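Local coordinates for cyclic nucleotide-binding protein (Brucella abortus biovar 1, PDB 5D1I) that is of unknown function but carries a cyclic nucleotide-binding-like beta-barrel domain and may take part in DNA-binding transcriptional regulation, at residues Ala10-Gly19 against Leu32-Arg41; Tyr61-His72 against Thr103-Ile114. All coordinates share one frame; numbering follows the deposited sequence.

Contact 1 packs the N-terminal helix 11-18 on helix 29-38, and contact 2 joins strands of the neighbouring barrel in antiparallel pairs; their centres lie about 18 Å apart. They meet at the sheet holding strands 40-44 and 111-117. Ala-39 of contact 1, just after helix 29-38, packs with CB 3.4 Å from Ile-114 CG2 of contact 2, while Ile-17 and Leu-18 of helix 11-18 cover Ile-62. A salt bridge joins the two contacts as well, but at 2.3 Å from Arg-41 NH1 to Glu-112 OE1 its modelled geometry is doubtful. Both also touch the second subunit, Gly-19 and Leu-32 meeting its Arg-82, and Leu-70 its Glu-25.

Contact 1 (Ala10-Gly19 against Leu32-Arg41); sequences ALDDDIRILG and LRLLAFGAER
Ala-36 presses its CB into a hole on helix 11-18 bounded by Leu-11, Asp-14, Ile-15 and Leu-18, a knob-into-hole fit. CD1 of Leu-11 comes closest to this methyl, at 3.6 Å from Ala-36 CB. CD1 of Leu-18 approaches from another wall of the hole, 4.0 Å from Ala-36 CB, and continues onto Leu-35, where it stands 3.9 Å from CD2. Next to the knob, Ile-15 divides its branches: CG2 rests on Leu-32 CB at 3.9 Å, while the extended CG1 arm (chi2 179°) carries CD1 outward to Arg-33. Leu-32 closes this buried end by setting CD1 4.0 Å from Gly-19 CA, the residue whose carbonyl oxygen is hydrogen-bonded to Arg-82 of the second subunit.

The other end is the solvent side, where Arg-33 and Phe-37 are exposed. Arg-33 bends at chi3 (-39°) and lays its guanidinium under Ile-15 CD1, which sits over one face, 3.4 Å from NH2; Leu-11 CD2 lies at the edge of the same group. Leu-11 also crosses Phe-37 at about a right angle, its CD2 3.7 Å from CE1. On a further flank the Asp-14 carboxylate forms a salt bridge with Arg-41, though the modelled positions of the closest atoms are doubtful; Glu-112 lies at NH1 of the same guanidinium, also implausibly close in the model.

With axes 9.1 Å apart and directions 114° apart, helices 11-18 and 32-38 form a steeply crossed pair beside the barrel, consistent with the N-terminal helical portion of cyclic nucleotide-binding domains.

Contact 2 (Tyr61-His72 against Thr103-Ile114); sequences YIIVTGTITLFH and TGAVADVETEVI
Gly-104 O is gripped from opposite faces of its carbonyl plane, by Phe-71 N at 3.2 Å and by its neighbour Thr-103 OG1 at 2.7 Å, both donors standing well out of the plane. The return bond, Gly-104 N to Phe-71 O, is in the carbonyl plane, which completes a hydrogen-bonded pair. Phe-71 CG lies between its backbone N and carbonyl carbon (chi1 58°), folding the ring across the neighbouring strand. Gly-104 CA thereby makes a CH-pi contact over one ring face, 3.8 Å from the centroid, while CE2 reaches Val-106 CG1. The ring thus lies directly over the Gly-104 backbone.

Further along, the Thr-69 hydroxyl donates to the Asp-108 carboxylate, with OD1 and OD2 each 2.7 Å from OG1, so the accepting oxygen is not settled. This is the jelly-roll-like barrel of the cupin clan: strand 68-74 pairs with 104-107 in one antiparallel sheet, and strand 56-63 with 111-117 in another, the chain turning a corner at Val-64. A classic beta bulge marks that corner, with Val-64 and Thr-65 both opposite Glu-112. Val-64 N bonds Glu-112 O at 2.8 Å, whereas the bond from Thr-65 N is weak.

Inside the barrel, Ile-68 spans both sheets: CG2 lies 3.8 Å from Ala-105 CB, and CD1 reaches Val-113 CG1. Val-64, at the corner, touches Ile-114 CG1 with its CG2 at 3.7 Å, and on the other face of the second sheet Ile-62 and Ile-114 turn toward helix 11-18.

Contact 1 (Ala10-Gly19 against Leu32-Arg41)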
# COMPACT_ATOMS: atom_id res chain seq x y z
N ALA A 10 -19.53 -0.86 -1.68
CA ALA A 10 -19.96 0.01 -0.60
C ALA A 10 -18.89 1.03 -0.23
O ALA A 10 -17.69 0.74 -0.32
CB ALA A 10 -20.34 -0.81 0.63
N LEU A 11 -19.32 2.22 0.17
CA LEU A 11 -18.42 3.25 0.68
C LEU A 11 -17.59 2.73 1.84
O LEU A 11 -16.40 3.01 1.95
CB LEU A 11 -19.22 4.48 1.11
CG LEU A 11 -18.55 5.47 2.07
CD1 LEU A 11 -17.35 6.14 1.42
CD2 LEU A 11 -19.55 6.51 2.55
N ASP A 12 -18.24 1.95 2.71
CA ASP A 12 -17.58 1.34 3.86
C ASP A 12 -16.46 0.40 3.43
O ASP A 12 -15.43 0.29 4.09
CB ASP A 12 -18.59 0.59 4.72
CG ASP A 12 -19.81 1.43 5.06
OD1 ASP A 12 -19.66 2.66 5.19
OD2 ASP A 12 -20.91 0.85 5.19
N ASP A 13 -16.68 -0.30 2.32
CA ASP A 13 -15.67 -1.18 1.75
C ASP A 13 -14.51 -0.35 1.21
O ASP A 13 -13.34 -0.69 1.41
CB ASP A 13 -16.26 -2.06 0.65
CG ASP A 13 -17.44 -2.89 1.14
OD1 ASP A 13 -17.53 -3.14 2.36
OD2 ASP A 13 -18.26 -3.30 0.30
N ASP A 14 -14.84 0.74 0.52
CA ASP A 14 -13.84 1.64 -0.05
C ASP A 14 -12.91 2.19 1.03
O ASP A 14 -11.69 2.16 0.89
CB ASP A 14 -14.51 2.80 -0.79
CG ASP A 14 -15.20 2.35 -2.05
OD1 ASP A 14 -14.98 1.20 -2.48
OD2 ASP A 14 -15.97 3.15 -2.63
N ILE A 15 -13.51 2.70 2.10
CA ILE A 15 -12.76 3.25 3.22
C ILE A 15 -11.79 2.22 3.80
O ILE A 15 -10.62 2.52 4.03
CB ILE A 15 -13.70 3.77 4.32
CG1 ILE A 15 -14.46 5.00 3.81
CG2 ILE A 15 -12.91 4.10 5.58
CD1 ILE A 15 -15.42 5.58 4.82
N ARG A 16 -12.28 1.00 4.02
CA ARG A 16 -11.43 -0.05 4.57
C ARG A 16 -10.25 -0.34 3.65
O ARG A 16 -9.11 -0.46 4.10
CB ARG A 16 -12.22 -1.34 4.81
CG ARG A 16 -11.42 -2.39 5.57
CD ARG A 16 -11.97 -3.80 5.37
NE ARG A 16 -12.00 -4.19 3.97
CZ ARG A 16 -10.95 -4.60 3.27
NH1 ARG A 16 -9.75 -4.68 3.84
NH2 ARG A 16 -11.09 -4.94 1.99
N ILE A 17 -10.53 -0.45 2.35
CA ILE A 17 -9.49 -0.74 1.37
C ILE A 17 -8.45 0.37 1.32
O ILE A 17 -7.25 0.11 1.36
CB ILE A 17 -10.09 -0.94 -0.05
CG1 ILE A 17 -10.88 -2.24 -0.11
CG2 ILE A 17 -8.99 -0.97 -1.09
CD1 ILE A 17 -11.44 -2.54 -1.49
N LEU A 18 -8.92 1.61 1.24
CA LEU A 18 -8.02 2.76 1.17
C LEU A 18 -7.16 2.87 2.43
O LEU A 18 -6.04 3.36 2.38
CB LEU A 18 -8.81 4.05 0.97
CG LEU A 18 -9.50 4.23 -0.39
CD1 LEU A 18 -10.40 5.43 -0.37
CD2 LEU A 18 -8.47 4.36 -1.50
N GLY A 19 -7.70 2.40 3.55
CA GLY A 19 -7.00 2.46 4.82
C GLY A 19 -5.83 1.50 4.94
O GLY A 19 -5.05 1.60 5.88
N LEU A 32 -10.17 9.50 5.29
CA LEU A 32 -10.39 8.37 4.39
C LEU A 32 -11.72 8.49 3.67
O LEU A 32 -11.85 8.13 2.50
CB LEU A 32 -10.33 7.05 5.17
CG LEU A 32 -8.95 6.63 5.69
CD1 LEU A 32 -9.06 5.38 6.54
CD2 LEU A 32 -7.98 6.42 4.53
N ARG A 33 -12.72 8.99 4.39
CA ARG A 33 -14.05 9.23 3.83
C ARG A 33 -14.00 10.27 2.71
O ARG A 33 -14.56 10.05 1.63
CB ARG A 33 -15.01 9.68 4.93
CG ARG A 33 -16.48 9.70 4.51
CD ARG A 33 -17.38 9.97 5.70
NE ARG A 33 -16.92 9.28 6.91
CZ ARG A 33 -17.20 8.01 7.21
NH1 ARG A 33 -16.73 7.48 8.32
NH2 ARG A 33 -17.94 7.28 6.39
N LEU A 34 -13.34 11.39 2.98
CA LEU A 34 -13.11 12.42 1.97
C LEU A 34 -12.45 11.82 0.74
O LEU A 34 -12.86 12.10 -0.40
CB LEU A 34 -12.23 13.54 2.53
CG LEU A 34 -12.88 14.68 3.29
CD1 LEU A 34 -11.84 15.76 3.57
CD2 LEU A 34 -14.04 15.26 2.51
N LEU A 35 -11.44 11.00 0.98
CA LEU A 35 -10.71 10.33 -0.09
C LEU A 35 -11.63 9.41 -0.89
O LEU A 35 -11.58 9.39 -2.12
CB LEU A 35 -9.55 9.53 0.50
CG LEU A 35 -8.51 9.01 -0.48
CD1 LEU A 35 -7.76 10.17 -1.12
CD2 LEU A 35 -7.56 8.08 0.25
N ALA A 36 -12.47 8.66 -0.19
CA ALA A 36 -13.38 7.74 -0.85
C ALA A 36 -14.40 8.50 -1.70
O ALA A 36 -14.77 8.06 -2.78
CB ALA A 36 -14.09 6.86 0.17
N PHE A 37 -14.83 9.66 -1.21
CA PHE A 37 -15.75 10.51 -1.96
C PHE A 37 -15.07 11.20 -3.14
O PHE A 37 -15.67 11.36 -4.20
CB PHE A 37 -16.38 11.56 -1.04
CG PHE A 37 -17.65 11.10 -0.37
CD1 PHE A 37 -17.61 10.30 0.76
CD2 PHE A 37 -18.89 11.49 -0.87
CE1 PHE A 37 -18.78 9.89 1.37
CE2 PHE A 37 -20.06 11.08 -0.26
CZ PHE A 37 -20.01 10.28 0.86
N GLY A 38 -13.82 11.60 -2.95
CA GLY A 38 -13.09 12.32 -3.98
C GLY A 38 -12.62 11.39 -5.08
O GLY A 38 -12.34 11.82 -6.20
N ALA A 39 -12.53 10.11 -4.75
CA ALA A 39 -12.07 9.09 -5.68
C ALA A 39 -13.02 8.92 -6.86
O ALA A 39 -14.21 9.20 -6.75
CB ALA A 39 -11.91 7.78 -4.96
N GLU A 40 -12.48 8.46 -7.99
CA GLU A 40 -13.30 8.12 -9.15
C GLU A 40 -13.35 6.60 -9.32
O GLU A 40 -12.32 5.93 -9.28
CB GLU A 40 -12.74 8.78 -10.41
CG GLU A 40 -13.61 8.60 -11.65
CD GLU A 40 -12.93 9.09 -12.92
OE1 GLU A 40 -13.64 9.33 -13.92
OE2 GLU A 40 -11.69 9.22 -12.92
N ARG A 41 -14.55 6.07 -9.50
CA ARG A 41 -14.74 4.64 -9.71
C ARG A 41 -14.73 4.30 -11.20
O ARG A 41 -15.45 4.92 -11.98
CB ARG A 41 -16.06 4.17 -9.09
CG ARG A 41 -16.04 4.02 -7.58
CD ARG A 41 -15.57 2.63 -7.19
NE ARG A 41 -16.11 2.22 -5.89
CZ ARG A 41 -15.99 1.00 -5.39
NH1 ARG A 41 -15.36 0.06 -6.08
NH2 ARG A 41 -16.51 0.71 -4.21
O HOH W 1 -16.94 -1.24 -2.79

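Contact 2 (Tyr61-His72 against Thr103-Ile114)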
# COMPACT_ATOMS: atom_id res chain seq x y z
N TYR A 61 -4.23 3.99 -8.95
CA TYR A 61 -5.39 3.12 -9.06
C TYR A 61 -5.32 2.05 -7.98
O TYR A 61 -4.29 1.41 -7.80
CB TYR A 61 -5.45 2.44 -10.43
CG TYR A 61 -5.55 3.40 -11.60
CD1 TYR A 61 -6.79 3.82 -12.07
CD2 TYR A 61 -4.41 3.87 -12.24
CE1 TYR A 61 -6.90 4.69 -13.14
CE2 TYR A 61 -4.51 4.74 -13.31
CZ TYR A 61 -5.75 5.15 -13.75
OH TYR A 61 -5.87 6.01 -14.82
N ILE A 62 -6.42 1.86 -7.26
CA ILE A 62 -6.50 0.80 -6.28
C ILE A 62 -7.55 -0.20 -6.74
O ILE A 62 -8.67 0.18 -7.05
CB ILE A 62 -6.85 1.32 -4.86
CG1 ILE A 62 -5.77 2.27 -4.35
CG2 ILE A 62 -7.01 0.16 -3.90
CD1 ILE A 62 -5.98 3.73 -4.73
N ILE A 63 -7.17 -1.47 -6.80
CA ILE A 63 -8.09 -2.51 -7.24
C ILE A 63 -9.07 -2.88 -6.14
O ILE A 63 -8.67 -3.14 -5.01
CB ILE A 63 -7.34 -3.78 -7.68
CG1 ILE A 63 -6.37 -3.47 -8.82
CG2 ILE A 63 -8.33 -4.86 -8.12
CD1 ILE A 63 -5.56 -4.66 -9.27
N VAL A 64 -10.35 -2.87 -6.48
CA VAL A 64 -11.39 -3.31 -5.56
C VAL A 64 -11.77 -4.76 -5.86
O VAL A 64 -11.68 -5.63 -4.99
CB VAL A 64 -12.65 -2.42 -5.66
CG1 VAL A 64 -13.75 -2.95 -4.75
CG2 VAL A 64 -12.30 -0.98 -5.30
N THR A 65 -12.20 -5.01 -7.09
CA THR A 65 -12.46 -6.38 -7.53
C THR A 65 -11.83 -6.60 -8.90
O THR A 65 -11.72 -5.67 -9.69
CB THR A 65 -13.98 -6.69 -7.61
OG1 THR A 65 -14.60 -5.80 -8.54
CG2 THR A 65 -14.63 -6.54 -6.25
N GLY A 66 -11.42 -7.84 -9.18
CA GLY A 66 -10.89 -8.18 -10.48
C GLY A 66 -9.42 -8.53 -10.48
O GLY A 66 -8.79 -8.65 -9.42
N THR A 67 -8.85 -8.70 -11.67
CA THR A 67 -7.46 -9.08 -11.81
C THR A 67 -6.79 -8.30 -12.94
O THR A 67 -7.34 -8.18 -14.04
CB THR A 67 -7.30 -10.59 -12.09
OG1 THR A 67 -8.03 -11.34 -11.11
CG2 THR A 67 -5.83 -10.99 -12.04
N ILE A 68 -5.61 -7.77 -12.65
CA ILE A 68 -4.84 -7.01 -13.61
C ILE A 68 -3.46 -7.64 -13.76
O ILE A 68 -2.79 -7.92 -12.77
CB ILE A 68 -4.70 -5.54 -13.17
CG1 ILE A 68 -6.01 -4.79 -13.41
CG2 ILE A 68 -3.55 -4.85 -13.90
CD1 ILE A 68 -6.02 -3.39 -12.83
N THR A 69 -3.05 -7.89 -15.00
CA THR A 69 -1.71 -8.37 -15.27
C THR A 69 -0.75 -7.20 -15.51
O THR A 69 -1.01 -6.35 -16.36
CB THR A 69 -1.68 -9.32 -16.48
OG1 THR A 69 -2.36 -10.52 -16.14
CG2 THR A 69 -0.25 -9.65 -16.86
N LEU A 70 0.34 -7.17 -14.74
CA LEU A 70 1.40 -6.20 -14.94
C LEU A 70 2.43 -6.77 -15.90
O LEU A 70 2.79 -7.94 -15.79
CB LEU A 70 2.06 -5.83 -13.62
CG LEU A 70 1.16 -5.36 -12.48
CD1 LEU A 70 1.99 -4.98 -11.27
CD2 LEU A 70 0.30 -4.19 -12.93
N PHE A 71 2.91 -5.96 -16.83
CA PHE A 71 3.84 -6.47 -17.83
C PHE A 71 4.85 -5.43 -18.28
O PHE A 71 4.68 -4.23 -18.05
CB PHE A 71 3.06 -7.00 -19.05
CG PHE A 71 2.18 -5.98 -19.71
CD1 PHE A 71 2.68 -5.13 -20.69
CD2 PHE A 71 0.84 -5.87 -19.36
CE1 PHE A 71 1.86 -4.19 -21.30
CE2 PHE A 71 0.02 -4.94 -19.97
CZ PHE A 71 0.53 -4.10 -20.94
N HIS A 72 5.93 -5.89 -18.91
CA HIS A 72 6.90 -5.01 -19.54
C HIS A 72 6.79 -5.13 -21.05
O HIS A 72 6.58 -6.22 -21.57
CB HIS A 72 8.32 -5.34 -19.09
CG HIS A 72 8.65 -4.85 -17.71
ND1 HIS A 72 8.51 -3.53 -17.34
CD2 HIS A 72 9.12 -5.49 -16.62
CE1 HIS A 72 8.87 -3.38 -16.08
NE2 HIS A 72 9.25 -4.56 -15.62
N THR A 103 5.27 -0.02 -15.24
CA THR A 103 4.91 -1.19 -16.03
C THR A 103 3.70 -0.90 -16.90
O THR A 103 3.07 0.14 -16.78
CB THR A 103 4.55 -2.40 -15.14
OG1 THR A 103 3.21 -2.24 -14.66
CG2 THR A 103 5.51 -2.51 -13.95
N GLY A 104 3.37 -1.84 -17.78
CA GLY A 104 2.08 -1.84 -18.43
C GLY A 104 1.10 -2.51 -17.49
O GLY A 104 1.51 -3.14 -16.52
N ALA A 105 -0.19 -2.36 -17.77
CA ALA A 105 -1.23 -3.00 -16.96
C ALA A 105 -2.48 -3.23 -17.79
O ALA A 105 -2.97 -2.31 -18.44
CB ALA A 105 -1.56 -2.15 -15.75
N VAL A 106 -2.98 -4.46 -17.78
CA VAL A 106 -4.19 -4.80 -18.51
C VAL A 106 -5.12 -5.63 -17.63
O VAL A 106 -4.67 -6.49 -16.87
CB VAL A 106 -3.86 -5.58 -19.81
CG1 VAL A 106 -3.12 -6.87 -19.49
CG2 VAL A 106 -5.13 -5.87 -20.62
N ALA A 107 -6.42 -5.34 -17.70
CA ALA A 107 -7.41 -6.11 -16.96
C ALA A 107 -7.57 -7.49 -17.58
O ALA A 107 -7.89 -7.60 -18.77
CB ALA A 107 -8.74 -5.38 -16.93
N ASP A 108 -7.35 -8.53 -16.78
CA ASP A 108 -7.56 -9.91 -17.24
C ASP A 108 -9.04 -10.23 -17.32
O ASP A 108 -9.50 -10.89 -18.25
CB ASP A 108 -6.87 -10.90 -16.30
CG ASP A 108 -5.38 -10.66 -16.19
OD1 ASP A 108 -4.79 -10.13 -17.15
OD2 ASP A 108 -4.79 -11.00 -15.15
N VAL A 109 -9.78 -9.77 -16.32
CA VAL A 109 -11.22 -9.94 -16.27
C VAL A 109 -11.84 -8.59 -15.96
O VAL A 109 -11.11 -7.62 -15.72
CB VAL A 109 -11.64 -10.97 -15.21
CG1 VAL A 109 -11.08 -12.34 -15.54
CG2 VAL A 109 -11.17 -10.52 -13.83
N GLU A 110 -13.17 -8.51 -15.96
CA GLU A 110 -13.83 -7.26 -15.58
C GLU A 110 -13.34 -6.85 -14.20
O GLU A 110 -13.41 -7.62 -13.25
CB GLU A 110 -15.35 -7.39 -15.58
CG GLU A 110 -16.03 -6.08 -15.20
CD GLU A 110 -17.54 -6.17 -15.26
OE1 GLU A 110 -18.10 -5.98 -16.36
OE2 GLU A 110 -18.16 -6.43 -14.21
N THR A 111 -12.81 -5.64 -14.11
CA THR A 111 -12.09 -5.19 -12.92
C THR A 111 -12.55 -3.80 -12.51
O THR A 111 -12.70 -2.90 -13.34
CB THR A 111 -10.57 -5.18 -13.17
OG1 THR A 111 -10.13 -6.52 -13.44
CG2 THR A 111 -9.80 -4.64 -11.96
N GLU A 112 -12.79 -3.62 -11.21
CA GLU A 112 -13.21 -2.34 -10.69
C GLU A 112 -12.10 -1.71 -9.88
O GLU A 112 -11.56 -2.33 -8.96
CB GLU A 112 -14.47 -2.48 -9.84
CG GLU A 112 -14.87 -1.20 -9.15
CD GLU A 112 -16.35 -1.14 -8.84
OE1 GLU A 112 -16.73 -0.47 -7.86
OE2 GLU A 112 -17.14 -1.75 -9.59
N VAL A 113 -11.75 -0.48 -10.23
CA VAL A 113 -10.67 0.22 -9.55
C VAL A 113 -11.12 1.57 -9.01
O VAL A 113 -12.08 2.17 -9.51
CB VAL A 113 -9.46 0.44 -10.49
CG1 VAL A 113 -8.87 -0.89 -10.94
CG2 VAL A 113 -9.86 1.29 -11.69
N ILE A 114 -10.43 2.02 -7.98
CA ILE A 114 -10.61 3.35 -7.43
C ILE A 114 -9.47 4.23 -7.92
O ILE A 114 -8.31 3.90 -7.71
CB ILE A 114 -10.62 3.32 -5.89
CG1 ILE A 114 -11.93 2.72 -5.38
CG2 ILE A 114 -10.40 4.70 -5.32
CD1 ILE A 114 -11.93 2.44 -3.89
O HOH W 2 -14.80 -6.67 -10.93